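Local coordinates for protein SusD homolog (Bacteroides thetaiotaomicron VPI-5482, PDB 3IV0) that probably binds glycans at the outer membrane for uptake by a partner transporter, at residues Leu216-Ala221 with Thr452-Gly457; Phe137-Phe142 with Thr160-Val165; His428-Leu433 with Gly437-Arg442; Asn223-Tyr228 with Ala379-Asn384. All coordinates share one frame; numbering follows the deposited sequence.

Contact 1. Residues Leu216-Ala221 with Thr452-Gly457; sequences LVQFDA and TNFNVG
The rings of Phe219 and Phe454 meet obliquely, with Phe219 CZ 4.0 Å from Phe454 CZ. One face of the Phe219 ring carries the chain of Gln218: CG of Gln218 sits 3.5 Å above the plane of the Phe219 ring, displaced toward the rim. In the plane of the Phe454 ring, at its edge, is Asn455 OD1. The terminal amide of Gln218 also comes up against Phe454, near CZ and CE1, with its plane perpendicular to the ring. Gln218 and Phe454 approach head-on, each reaching out from its own helix toward the other. Phe454 has CG anti to its own N (chi1 179°), which sends the ring toward helix 202-219.

The contact joins two helix C-terminal ends, those of helices 202-219 and 451-455. The second closes with a Schellman motif: Gly457 is the C-prime residue, its N bonds to Phe454 O at 3.0 Å, and Ala458 N bonds to Asn453 O. Its phi of 95° favours glycine, since a side chain there would jam against the preceding carbonyl. The contact thus ties together helices some 230 residues apart, within a helix-rich fold consistent with the TPR clan of the family.

The buried surface is small, 98 Å² over both sides, because the two backbones stay well apart and side chains alone bridge them. Other aromatic groups fill in around the pair. Trp459 meets both rings, and Tyr440 packs edge-to-face with Phe454. Val434 of helix 429-436 touches both phenylalanines.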
loop_
_atom_site.group_PDB
_atom_site.type_symbol
_atom_site.label_atom_id
_atom_site.label_comp_id
_atom_site.label_asym_id
_atom_site.label_seq_id
_atom_site.Cartn_x
_atom_site.Cartn_y
_atom_site.Cartn_z
ATOM N N LEU A 216 11.654 4.241 8.646
ATOM C CA LEU A 216 12.763 4.388 9.625
ATOM C C LEU A 216 13.291 5.826 9.657
ATOM O O LEU A 216 13.727 6.310 10.703
ATOM C CB LEU A 216 13.882 3.381 9.319
ATOM C CG LEU A 216 13.517 1.957 9.780
ATOM C CD1 LEU A 216 14.409 0.914 9.123
ATOM C CD2 LEU A 216 13.640 1.823 11.293
ATOM N N VAL A 217 13.219 6.542 8.556
ATOM C CA VAL A 217 13.593 7.962 8.542
ATOM C C VAL A 217 12.782 8.731 9.573
ATOM O O VAL A 217 13.320 9.586 10.274
ATOM C CB VAL A 217 13.368 8.583 7.126
ATOM C CG1 VAL A 217 13.309 10.138 7.208
ATOM C CG2 VAL A 217 14.468 8.124 6.191
ATOM N N GLN A 218 11.488 8.441 9.693
ATOM C CA GLN A 218 10.602 9.145 10.593
ATOM C C GLN A 218 10.777 8.694 12.037
ATOM O O GLN A 218 10.759 9.510 12.963
ATOM C CB GLN A 218 9.147 8.889 10.197
ATOM C CG GLN A 218 8.116 9.548 11.107
ATOM C CD GLN A 218 8.245 11.061 11.195
ATOM O OE1 GLN A 218 8.548 11.764 10.203
ATOM N NE2 GLN A 218 7.980 11.572 12.382
ATOM N N PHE A 219 10.897 7.392 12.260
ATOM C CA PHE A 219 10.817 6.831 13.602
ATOM C C PHE A 219 12.152 6.477 14.221
ATOM O O PHE A 219 12.210 6.140 15.398
ATOM C CB PHE A 219 9.808 5.677 13.621
ATOM C CG PHE A 219 8.415 6.144 13.383
ATOM C CD1 PHE A 219 7.718 6.755 14.390
ATOM C CD2 PHE A 219 7.817 6.029 12.146
ATOM C CE1 PHE A 219 6.437 7.217 14.178
ATOM C CE2 PHE A 219 6.539 6.494 11.935
ATOM C CZ PHE A 219 5.856 7.084 12.960
ATOM N N ASP A 220 13.223 6.540 13.435
ATOM C CA ASP A 220 14.593 6.445 13.937
ATOM C C ASP A 220 15.436 7.542 13.262
ATOM O O ASP A 220 16.464 7.300 12.625
ATOM C CB ASP A 220 15.161 5.077 13.667
ATOM C CG ASP A 220 16.502 4.847 14.338
ATOM O OD1 ASP A 220 16.680 5.295 15.504
ATOM O OD2 ASP A 220 17.371 4.200 13.733
ATOM N N ALA A 221 14.982 8.760 13.447
ATOM C CA ALA A 221 15.517 9.880 12.698
ATOM C C ALA A 221 16.996 10.146 12.916
ATOM O O ALA A 221 17.640 10.757 12.065
ATOM C CB ALA A 221 14.719 11.127 12.992
ATOM N N THR A 452 1.496 16.882 18.913
ATOM C CA THR A 452 1.527 16.229 20.226
ATOM C C THR A 452 0.770 14.897 20.154
ATOM O O THR A 452 1.251 13.889 20.653
ATOM C CB THR A 452 0.916 17.095 21.326
ATOM O OG1 THR A 452 1.588 18.372 21.358
ATOM C CG2 THR A 452 1.089 16.409 22.656
ATOM N N ASN A 453 -0.388 14.903 19.524
ATOM C CA ASN A 453 -1.177 13.668 19.405
ATOM C C ASN A 453 -0.432 12.646 18.576
ATOM O O ASN A 453 -0.330 11.486 18.986
ATOM C CB ASN A 453 -2.553 13.964 18.855
ATOM C CG ASN A 453 -3.466 14.646 19.878
ATOM O OD1 ASN A 453 -3.186 14.649 21.076
ATOM N ND2 ASN A 453 -4.573 15.135 19.408
ATOM N N PHE A 454 0.173 13.084 17.490
ATOM C CA PHE A 454 1.073 12.188 16.750
ATOM C C PHE A 454 2.112 11.582 17.653
ATOM O O PHE A 454 2.374 10.351 17.610
ATOM C CB PHE A 454 1.740 12.976 15.642
ATOM C CG PHE A 454 2.708 12.187 14.812
ATOM C CD1 PHE A 454 4.040 12.096 15.186
ATOM C CD2 PHE A 454 2.315 11.605 13.634
ATOM C CE1 PHE A 454 4.954 11.427 14.395
ATOM C CE2 PHE A 454 3.235 10.937 12.845
ATOM C CZ PHE A 454 4.535 10.832 13.223
ATOM N N ASN A 455 2.757 12.414 18.460
ATOM C CA ASN A 455 3.855 11.968 19.303
ATOM C C ASN A 455 3.445 10.929 20.336
ATOM O O ASN A 455 4.284 10.157 20.789
ATOM C CB ASN A 455 4.492 13.179 20.018
ATOM C CG ASN A 455 5.262 14.088 19.089
ATOM O OD1 ASN A 455 5.695 13.677 18.014
ATOM N ND2 ASN A 455 5.502 15.324 19.541
ATOM N N VAL A 456 2.184 10.917 20.731
ATOM C CA VAL A 456 1.676 9.935 21.677
ATOM C C VAL A 456 0.884 8.821 20.956
ATOM O O VAL A 456 0.160 8.064 21.606
ATOM C CB VAL A 456 0.849 10.571 22.842
ATOM C CG1 VAL A 456 1.742 11.490 23.682
ATOM C CG2 VAL A 456 -0.363 11.329 22.379
ATOM N N GLY A 457 1.057 8.674 19.657
ATOM C CA GLY A 457 0.536 7.497 18.979
ATOM C C GLY A 457 -0.817 7.652 18.335
ATOM O O GLY A 457 -1.448 6.644 17.949
#

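Contact 2. Residues Phe137-Phe142 with Thr160-Val165; sequences FIVRAF and TNMVIV
Val139 spreads its two methyl groups over Met162 and Val165. CG1 takes the first partner: Val139 CG1 is 3.7 Å from Met162 CE. The base of the same side chain is almost as near, with Val139 CG1 3.8 Å from Met162 CB. CG2 takes the second partner, and Val139 CG2 lies 3.7 Å from Val165 CG1. The two valine side chains run antiparallel, one alongside the other, methyl beside methyl.

Met162 is present as selenomethionine. Its CG stands between its own N and carbonyl carbon (chi1 58°), and the chain bends at chi3, which brings the terminal methyl back to Val139. All three touching residues are buried, and no hydrogen bond crosses between the segments. An alanine in place of Val139 removes both methyls, which would probably open a gap between the helices and leave Met162 CE and Val165 CG1 without their partner on helix 117-142.

The first turn of the second helix is held by an N-cap. Asn161 OD1 accepts from Val163 N at 2.9 Å, with the donor tilted 36° out of the carbonyl plane. Asp144 OD1 takes the N-H of Met162.

The contact therefore sets the last turns of helix 117-142 against the start of helix 162-167. The connection between them passes through short strands, where Thr160 pairs by backbone bonds with Val145. Met162 also touches Phe219, which places helix 202-219 alongside.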
loop_
_atom_site.group_PDB
_atom_site.type_symbol
_atom_site.label_atom_id
_atom_site.label_comp_id
_atom_site.label_asym_id
_atom_site.label_seq_id
_atom_site.Cartn_x
_atom_site.Cartn_y
_atom_site.Cartn_z
ATOM N N PHE A 137 3.064 -3.940 7.048
ATOM C CA PHE A 137 1.692 -3.447 7.055
ATOM C C PHE A 137 1.151 -3.287 8.463
ATOM O O PHE A 137 0.404 -2.320 8.764
ATOM C CB PHE A 137 0.790 -4.389 6.241
ATOM C CG PHE A 137 0.637 -3.979 4.794
ATOM C CD1 PHE A 137 1.725 -3.648 4.022
ATOM C CD2 PHE A 137 -0.617 -3.926 4.223
ATOM C CE1 PHE A 137 1.553 -3.254 2.712
ATOM C CE2 PHE A 137 -0.794 -3.527 2.914
ATOM C CZ PHE A 137 0.309 -3.202 2.160
ATOM N N ILE A 138 1.465 -4.203 9.374
ATOM C CA ILE A 138 0.947 -4.059 10.724
ATOM C C ILE A 138 1.707 -3.015 11.546
ATOM O O ILE A 138 1.129 -2.384 12.427
ATOM C CB ILE A 138 0.799 -5.397 11.480
ATOM C CG1 ILE A 138 2.096 -6.180 11.648
ATOM C CG2 ILE A 138 -0.287 -6.233 10.809
ATOM C CD1 ILE A 138 1.972 -7.421 12.572
ATOM N N VAL A 139 2.989 -2.807 11.276
ATOM C CA VAL A 139 3.697 -1.694 11.924
ATOM C C VAL A 139 3.064 -0.381 11.491
ATOM O O VAL A 139 2.811 0.529 12.324
ATOM C CB VAL A 139 5.190 -1.702 11.590
ATOM C CG1 VAL A 139 5.823 -0.353 11.962
ATOM C CG2 VAL A 139 5.879 -2.853 12.366
ATOM N N ARG A 140 2.819 -0.204 10.201
ATOM C CA ARG A 140 2.230 1.040 9.740
ATOM C C ARG A 140 0.885 1.297 10.386
ATOM O O ARG A 140 0.508 2.473 10.606
ATOM C CB ARG A 140 2.032 1.072 8.224
ATOM C CG ARG A 140 3.250 1.073 7.363
ATOM C CD ARG A 140 2.896 1.491 5.959
ATOM N NE ARG A 140 1.890 0.614 5.370
ATOM C CZ ARG A 140 1.497 0.702 4.099
ATOM N NH1 ARG A 140 2.115 1.520 3.242
ATOM N NH2 ARG A 140 0.527 -0.064 3.653
ATOM N N ALA A 141 0.094 0.262 10.632
ATOM C CA ALA A 141 -1.214 0.434 11.226
ATOM C C ALA A 141 -1.194 0.542 12.727
ATOM O O ALA A 141 -1.945 1.329 13.312
ATOM C CB ALA A 141 -2.170 -0.730 10.799
ATOM N N PHE A 142 -0.338 -0.229 13.387
ATOM C CA PHE A 142 -0.449 -0.409 14.822
ATOM C C PHE A 142 0.735 0.095 15.623
ATOM O O PHE A 142 0.635 0.178 16.865
ATOM C CB PHE A 142 -0.710 -1.887 15.174
ATOM C CG PHE A 142 -2.022 -2.421 14.641
ATOM C CD1 PHE A 142 -3.221 -2.077 15.245
ATOM C CD2 PHE A 142 -2.046 -3.279 13.554
ATOM C CE1 PHE A 142 -4.405 -2.552 14.745
ATOM C CE2 PHE A 142 -3.243 -3.738 13.058
ATOM C CZ PHE A 142 -4.412 -3.390 13.665
ATOM N N THR A 160 6.974 -5.636 20.241
ATOM C CA THR A 160 8.359 -5.224 19.997
ATOM C C THR A 160 8.421 -3.837 19.362
ATOM O O THR A 160 7.586 -3.478 18.528
ATOM C CB THR A 160 9.034 -6.207 19.067
ATOM O OG1 THR A 160 9.122 -7.479 19.739
ATOM C CG2 THR A 160 10.410 -5.793 18.721
ATOM N N ASN A 161 9.364 -3.031 19.809
ATOM C CA ASN A 161 9.651 -1.722 19.247
ATOM C C ASN A 161 9.598 -1.775 17.732
ATOM O O ASN A 161 10.301 -2.545 17.103
ATOM C CB ASN A 161 11.056 -1.309 19.706
ATOM C CG ASN A 161 11.490 0.073 19.280
ATOM O OD1 ASN A 161 11.017 0.673 18.313
ATOM N ND2 ASN A 161 12.430 0.618 20.050
HETATM N N MSE A 162 8.788 -0.908 17.153
HETATM C CA MSE A 162 8.564 -0.875 15.712
HETATM C C MSE A 162 9.847 -0.611 14.945
HETATM O O MSE A 162 9.988 -1.115 13.847
HETATM C CB MSE A 162 7.492 0.184 15.341
HETATM C CG MSE A 162 7.799 1.612 15.782
HETATM SE SE MSE A 162 6.540 2.904 15.271
HETATM C CE MSE A 162 6.817 2.874 13.380
ATOM N N VAL A 163 10.777 0.157 15.515
ATOM C CA VAL A 163 12.061 0.366 14.840
ATOM C C VAL A 163 12.824 -0.935 14.688
ATOM O O VAL A 163 13.365 -1.214 13.653
ATOM C CB VAL A 163 12.893 1.420 15.596
ATOM C CG1 VAL A 163 14.303 1.484 15.100
ATOM C CG2 VAL A 163 12.215 2.789 15.488
ATOM N N ILE A 164 12.797 -1.772 15.724
ATOM C CA ILE A 164 13.434 -3.080 15.650
ATOM C C ILE A 164 12.783 -3.974 14.624
ATOM O O ILE A 164 13.461 -4.653 13.847
ATOM C CB ILE A 164 13.459 -3.798 17.020
ATOM C CG1 ILE A 164 14.317 -3.004 17.993
ATOM C CG2 ILE A 164 13.970 -5.219 16.841
ATOM C CD1 ILE A 164 14.303 -3.576 19.457
ATOM N N VAL A 165 11.441 -3.984 14.608
ATOM C CA VAL A 165 10.724 -4.799 13.631
ATOM C C VAL A 165 11.144 -4.380 12.222
ATOM O O VAL A 165 11.474 -5.205 11.396
ATOM C CB VAL A 165 9.188 -4.678 13.818
ATOM C CG1 VAL A 165 8.444 -5.485 12.758
ATOM C CG2 VAL A 165 8.796 -5.198 15.209
#

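Contact 3. Residues His428-Leu433 with Gly437-Arg442; sequences HYYYDL and GKVYNR
This is a local, buried contact in which the end of helix 429-436 is packed by the turn that follows it. Leu433 is its main residue on the helix side. Val439 N gives a hydrogen bond to Leu433 O, 3.0 Å long and bent, with an angle of 139° at the hydrogen. The donor stands well above the carbonyl plane. Beside this bond the side chains meet, with Leu433 CB 3.7 Å from Val439 CB. Farther out, Leu433 CD2 rests 3.8 Å from Lys438 CB, and these two side chains cross at about a right angle. The other methyl of Leu433, CD1, lies over the rim of one face of the Tyr429 ring.

The backbone leaves the helix at Gly437, whose positive phi (75°) turns the chain back over Leu433. A CB on Gly437 would also clash with the hydroxyl of Tyr440. A short 3-10 segment, 438-439, follows. The turn lies in the C-terminal part of the chain, within the range assigned to the SusD family.

Val439 places CG2 anti to its own N, and this methyl reaches obliquely toward the tyrosine, with Val439 CG2 3.9 Å from Tyr430 CE1. The hydroxyl of Tyr430 is bonded elsewhere, to Trp459 O. Gly437 O sits over the centre of one face of the Tyr440 ring, 3.1 Å above its plane. Outside the two segments, Val439 shares a backbone bond with Met449, and Lys438 makes cation-pi contacts with Phe416 and Tyr444.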
loop_
_atom_site.group_PDB
_atom_site.type_symbol
_atom_site.label_atom_id
_atom_site.label_comp_id
_atom_site.label_asym_id
_atom_site.label_seq_id
_atom_site.Cartn_x
_atom_site.Cartn_y
_atom_site.Cartn_z
ATOM N N HIS A 428 -1.684 4.912 -0.328
ATOM C CA HIS A 428 -0.467 5.552 0.121
ATOM C C HIS A 428 -0.664 6.863 0.864
ATOM O O HIS A 428 0.210 7.246 1.604
ATOM C CB HIS A 428 0.482 5.780 -1.050
ATOM C CG HIS A 428 1.024 4.522 -1.625
ATOM N ND1 HIS A 428 2.029 3.817 -0.993
ATOM C CD2 HIS A 428 0.656 3.807 -2.710
ATOM C CE1 HIS A 428 2.279 2.726 -1.711
ATOM N NE2 HIS A 428 1.476 2.703 -2.754
ATOM N N TYR A 429 -1.747 7.579 0.623
ATOM C CA TYR A 429 -1.937 8.917 1.127
ATOM C C TYR A 429 -1.639 9.059 2.603
ATOM O O TYR A 429 -0.771 9.848 3.014
ATOM C CB TYR A 429 -3.365 9.354 0.821
ATOM C CG TYR A 429 -3.785 10.611 1.547
ATOM C CD1 TYR A 429 -3.322 11.865 1.148
ATOM C CD2 TYR A 429 -4.676 10.534 2.602
ATOM C CE1 TYR A 429 -3.740 13.029 1.857
ATOM C CE2 TYR A 429 -5.078 11.664 3.315
ATOM C CZ TYR A 429 -4.648 12.891 2.911
ATOM O OH TYR A 429 -5.100 13.982 3.669
ATOM N N TYR A 430 -2.368 8.309 3.427
ATOM C CA TYR A 430 -2.236 8.500 4.849
ATOM C C TYR A 430 -0.849 8.108 5.331
ATOM O O TYR A 430 -0.253 8.764 6.178
ATOM C CB TYR A 430 -3.320 7.729 5.614
ATOM C CG TYR A 430 -3.130 7.820 7.088
ATOM C CD1 TYR A 430 -3.480 8.956 7.797
ATOM C CD2 TYR A 430 -2.563 6.789 7.778
ATOM C CE1 TYR A 430 -3.291 9.023 9.166
ATOM C CE2 TYR A 430 -2.370 6.836 9.119
ATOM C CZ TYR A 430 -2.724 7.964 9.831
ATOM O OH TYR A 430 -2.550 8.057 11.194
ATOM N N TYR A 431 -0.365 6.997 4.794
ATOM C CA TYR A 431 0.899 6.457 5.229
ATOM C C TYR A 431 2.056 7.379 4.819
ATOM O O TYR A 431 2.995 7.578 5.605
ATOM C CB TYR A 431 1.032 5.059 4.646
ATOM C CG TYR A 431 0.078 4.065 5.258
ATOM C CD1 TYR A 431 0.054 3.845 6.630
ATOM C CD2 TYR A 431 -0.738 3.284 4.468
ATOM C CE1 TYR A 431 -0.808 2.912 7.198
ATOM C CE2 TYR A 431 -1.593 2.322 5.026
ATOM C CZ TYR A 431 -1.576 2.122 6.376
ATOM O OH TYR A 431 -2.363 1.124 6.965
ATOM N N ASP A 432 1.954 8.010 3.652
ATOM C CA ASP A 432 2.949 9.024 3.249
ATOM C C ASP A 432 2.919 10.198 4.220
ATOM O O ASP A 432 3.960 10.744 4.583
ATOM C CB ASP A 432 2.659 9.504 1.836
ATOM C CG ASP A 432 3.137 8.544 0.766
ATOM O OD1 ASP A 432 3.874 7.575 1.059
ATOM O OD2 ASP A 432 2.891 8.875 -0.418
ATOM N N LEU A 433 1.720 10.618 4.614
ATOM C CA LEU A 433 1.647 11.692 5.574
ATOM C C LEU A 433 2.305 11.335 6.877
ATOM O O LEU A 433 2.955 12.190 7.518
ATOM C CB LEU A 433 0.198 12.098 5.818
ATOM C CG LEU A 433 -0.535 12.808 4.689
ATOM C CD1 LEU A 433 -1.987 12.994 5.118
ATOM C CD2 LEU A 433 0.076 14.166 4.401
ATOM N N GLY A 437 5.847 13.031 8.445
ATOM C CA GLY A 437 5.463 14.004 9.471
ATOM C C GLY A 437 4.463 15.043 8.958
ATOM O O GLY A 437 4.059 15.963 9.684
ATOM N N LYS A 438 3.995 14.907 7.751
ATOM C CA LYS A 438 3.112 15.901 7.181
ATOM C C LYS A 438 1.690 15.753 7.698
ATOM O O LYS A 438 0.873 16.639 7.482
ATOM C CB LYS A 438 3.171 15.895 5.646
ATOM C CG LYS A 438 4.459 16.521 5.134
ATOM C CD LYS A 438 4.633 16.372 3.648
ATOM C CE LYS A 438 5.660 17.344 3.096
ATOM N NZ LYS A 438 7.064 17.009 3.376
ATOM N N VAL A 439 1.388 14.643 8.378
ATOM C CA VAL A 439 0.063 14.381 8.918
ATOM C C VAL A 439 -0.347 15.395 9.974
ATOM O O VAL A 439 -1.554 15.543 10.256
ATOM C CB VAL A 439 -0.079 12.932 9.436
ATOM C CG1 VAL A 439 0.613 12.696 10.797
ATOM C CG2 VAL A 439 -1.579 12.495 9.495
ATOM N N TYR A 440 0.634 16.092 10.555
ATOM C CA TYR A 440 0.311 17.118 11.554
ATOM C C TYR A 440 0.624 18.510 11.029
ATOM O O TYR A 440 0.713 19.454 11.821
ATOM C CB TYR A 440 1.020 16.836 12.888
ATOM C CG TYR A 440 2.489 16.613 12.797
ATOM C CD1 TYR A 440 3.359 17.694 12.604
ATOM C CD2 TYR A 440 3.031 15.345 12.923
ATOM C CE1 TYR A 440 4.684 17.505 12.525
ATOM C CE2 TYR A 440 4.387 15.139 12.847
ATOM C CZ TYR A 440 5.214 16.249 12.667
ATOM O OH TYR A 440 6.567 16.109 12.555
ATOM N N ASN A 441 0.688 18.678 9.707
ATOM C CA ASN A 441 1.016 19.953 9.084
ATOM C C ASN A 441 -0.098 20.365 8.135
ATOM O O ASN A 441 -0.316 19.742 7.106
ATOM C CB ASN A 441 2.360 19.819 8.350
ATOM C CG ASN A 441 2.917 21.143 7.897
ATOM O OD1 ASN A 441 2.172 22.071 7.576
ATOM N ND2 ASN A 441 4.245 21.210 7.814
ATOM N N ARG A 442 -0.825 21.425 8.486
ATOM C CA ARG A 442 -1.947 21.877 7.670
ATOM C C ARG A 442 -1.545 22.362 6.268
ATOM O O ARG A 442 -2.382 22.440 5.380
ATOM C CB ARG A 442 -2.733 22.972 8.405
ATOM C CG ARG A 442 -4.109 23.220 7.835
ATOM C CD ARG A 442 -4.857 24.251 8.668
ATOM N NE ARG A 442 -4.994 23.809 10.054
ATOM C CZ ARG A 442 -5.931 22.970 10.494
ATOM N NH1 ARG A 442 -6.837 22.478 9.662
ATOM N NH2 ARG A 442 -5.969 22.635 11.771
#

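Contact 4. Residues Asn223-Tyr228 with Ala379-Asn384; sequences NKEQYY and AALGTN
Tyr228 lays one face of its ring on Ala380, whose CB makes a CH-pi contact with it. Ala380 CB is 3.5 Å from the centroid of the Tyr228 ring and only 18° off the ring normal. The approach leans toward the phenol end, where Ala380 CB is 3.3 Å from Tyr228 CZ. This is tight packing. CG of Tyr228 is anti to its carbonyl carbon (chi1 -79°), and with chi2 at -52° the flat side of the ring meets the methyl.

Leu381 packs lower on the same tyrosine, at the root of the side chain. Its CG is also anti to its carbonyl carbon, and this turns the branch toward helix 224-238. Both Leu381 CG and Leu381 CD2 lie 3.7 Å from Tyr228 CB. Leu381 CD2 also passes 3.9 Å from Glu225 O, one turn earlier in the helix. A serine at Tyr228 keeps the CB that Leu381 meets but lacks the ring, so Ala380 would probably lose its aromatic cover and a gap would open between the helices.

Val217 of helix 202-219 touches Tyr228 from the other side of the ring plane, so the ring stands between helices 202-219 and 367-381. Gly382, with positive phi, ends helix 367-381 directly after the contact. No hydrogen bond joins the segments. The arrangement is side-by-side packing of helices near the surface, consistent with the TPR-like helical architecture of the SusD family.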
loop_
_atom_site.group_PDB
_atom_site.type_symbol
_atom_site.label_atom_id
_atom_site.label_comp_id
_atom_site.label_asym_id
_atom_site.label_seq_id
_atom_site.Cartn_x
_atom_site.Cartn_y
_atom_site.Cartn_z
ATOM N N ASN A 223 19.279 8.281 12.458
ATOM C CA ASN A 223 19.966 7.538 11.425
ATOM C C ASN A 223 19.365 7.811 10.032
ATOM O O ASN A 223 19.591 7.052 9.101
ATOM C CB ASN A 223 19.943 6.043 11.742
ATOM C CG ASN A 223 20.677 5.730 13.021
ATOM O OD1 ASN A 223 20.124 5.131 13.966
ATOM N ND2 ASN A 223 21.928 6.150 13.074
ATOM N N LYS A 224 18.649 8.908 9.889
ATOM C CA LYS A 224 17.965 9.157 8.636
ATOM C C LYS A 224 18.893 9.278 7.417
ATOM O O LYS A 224 18.531 8.870 6.326
ATOM C CB LYS A 224 17.032 10.331 8.780
ATOM C CG LYS A 224 17.694 11.710 8.905
ATOM C CD LYS A 224 16.659 12.806 9.085
ATOM C CE LYS A 224 17.268 14.177 8.917
ATOM N NZ LYS A 224 18.250 14.500 9.993
ATOM N N GLU A 225 20.092 9.821 7.577
ATOM C CA GLU A 225 20.989 9.907 6.428
ATOM C C GLU A 225 21.289 8.538 5.852
ATOM O O GLU A 225 21.240 8.366 4.637
ATOM C CB GLU A 225 22.279 10.650 6.824
ATOM C CG GLU A 225 23.452 10.551 5.825
ATOM C CD GLU A 225 24.667 11.361 6.310
ATOM O OE1 GLU A 225 24.751 12.559 5.980
ATOM O OE2 GLU A 225 25.507 10.801 7.050
ATOM N N GLN A 226 21.580 7.550 6.683
ATOM C CA GLN A 226 21.798 6.227 6.214
ATOM C C GLN A 226 20.545 5.627 5.562
ATOM O O GLN A 226 20.652 4.965 4.565
ATOM C CB GLN A 226 22.287 5.284 7.322
ATOM C CG GLN A 226 22.710 3.929 6.805
ATOM C CD GLN A 226 23.839 4.013 5.775
ATOM O OE1 GLN A 226 24.918 4.514 6.086
ATOM N NE2 GLN A 226 23.591 3.550 4.544
ATOM N N TYR A 227 19.381 5.818 6.165
ATOM C CA TYR A 227 18.175 5.259 5.535
ATOM C C TYR A 227 17.932 5.868 4.159
ATOM O O TYR A 227 17.593 5.154 3.210
ATOM C CB TYR A 227 16.964 5.446 6.458
ATOM C CG TYR A 227 17.123 4.754 7.818
ATOM C CD1 TYR A 227 17.516 3.444 7.906
ATOM C CD2 TYR A 227 16.844 5.434 9.013
ATOM C CE1 TYR A 227 17.668 2.813 9.152
ATOM C CE2 TYR A 227 17.010 4.795 10.243
ATOM C CZ TYR A 227 17.426 3.511 10.287
ATOM O OH TYR A 227 17.579 2.851 11.500
ATOM N N TYR A 228 18.083 7.174 4.022
ATOM C CA TYR A 228 17.943 7.801 2.725
ATOM C C TYR A 228 18.991 7.282 1.744
ATOM O O TYR A 228 18.679 7.000 0.596
ATOM C CB TYR A 228 18.031 9.330 2.840
ATOM C CG TYR A 228 16.778 10.035 3.325
ATOM C CD1 TYR A 228 15.538 9.822 2.738
ATOM C CD2 TYR A 228 16.855 11.013 4.312
ATOM C CE1 TYR A 228 14.427 10.542 3.132
ATOM C CE2 TYR A 228 15.749 11.721 4.709
ATOM C CZ TYR A 228 14.529 11.499 4.115
ATOM O OH TYR A 228 13.421 12.232 4.505
ATOM N N ALA A 379 16.371 14.014 -3.055
ATOM C CA ALA A 379 16.113 15.384 -2.710
ATOM C C ALA A 379 16.382 15.651 -1.232
ATOM O O ALA A 379 16.926 16.696 -0.851
ATOM C CB ALA A 379 14.699 15.782 -3.105
ATOM N N ALA A 380 16.124 14.672 -0.378
ATOM C CA ALA A 380 16.285 14.870 1.066
ATOM C C ALA A 380 17.756 14.902 1.396
ATOM O O ALA A 380 18.172 15.669 2.276
ATOM C CB ALA A 380 15.563 13.729 1.854
ATOM N N LEU A 381 18.559 14.160 0.678
ATOM C CA LEU A 381 19.994 14.154 0.892
ATOM C C LEU A 381 20.655 15.406 0.350
ATOM O O LEU A 381 21.679 15.822 0.889
ATOM C CB LEU A 381 20.637 12.941 0.274
ATOM C CG LEU A 381 20.316 11.630 1.020
ATOM C CD1 LEU A 381 20.667 10.430 0.145
ATOM C CD2 LEU A 381 21.013 11.521 2.417
ATOM N N GLY A 382 20.099 15.966 -0.722
ATOM C CA GLY A 382 20.554 17.244 -1.288
ATOM C C GLY A 382 21.801 17.072 -2.126
ATOM O O GLY A 382 22.452 18.071 -2.493
ATOM N N THR A 383 22.126 15.835 -2.454
ATOM C CA THR A 383 23.361 15.494 -3.121
ATOM C C THR A 383 23.245 15.499 -4.645
ATOM O O THR A 383 24.251 15.510 -5.329
ATOM C CB THR A 383 23.837 14.105 -2.670
ATOM O OG1 THR A 383 22.767 13.175 -2.808
ATOM C CG2 THR A 383 24.272 14.123 -1.221
ATOM N N ASN A 384 22.029 15.477 -5.191
ATOM C CA ASN A 384 21.885 15.397 -6.632
ATOM C C ASN A 384 20.472 15.771 -7.041
ATOM O O ASN A 384 19.677 14.922 -7.469
ATOM C CB ASN A 384 22.212 13.972 -7.095
ATOM C CG ASN A 384 22.422 13.851 -8.581
ATOM O OD1 ASN A 384 22.117 14.758 -9.346
ATOM N ND2 ASN A 384 22.898 12.669 -9.009
#

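In the fold
From the N terminus, contact 2 closes first, with a short loop from the end of helix 117-142 to helix 162-167. It is complete before contact 1 opens at helix 202-219. Contact 1 spans the longest stretch, returning only at helix 451-455. Contacts 4 and 3 both fall within that span, one after the other, and no two contacts cross. Contact 4 brings helix 367-381 back to helix 224-238, and contact 3 closes a tight turn after helix 429-436. Contact 1 touches each of the other three. Contacts 2 and 3 also meet, through Arg140 and Tyr431, so early and late parts of the chain are joined there too.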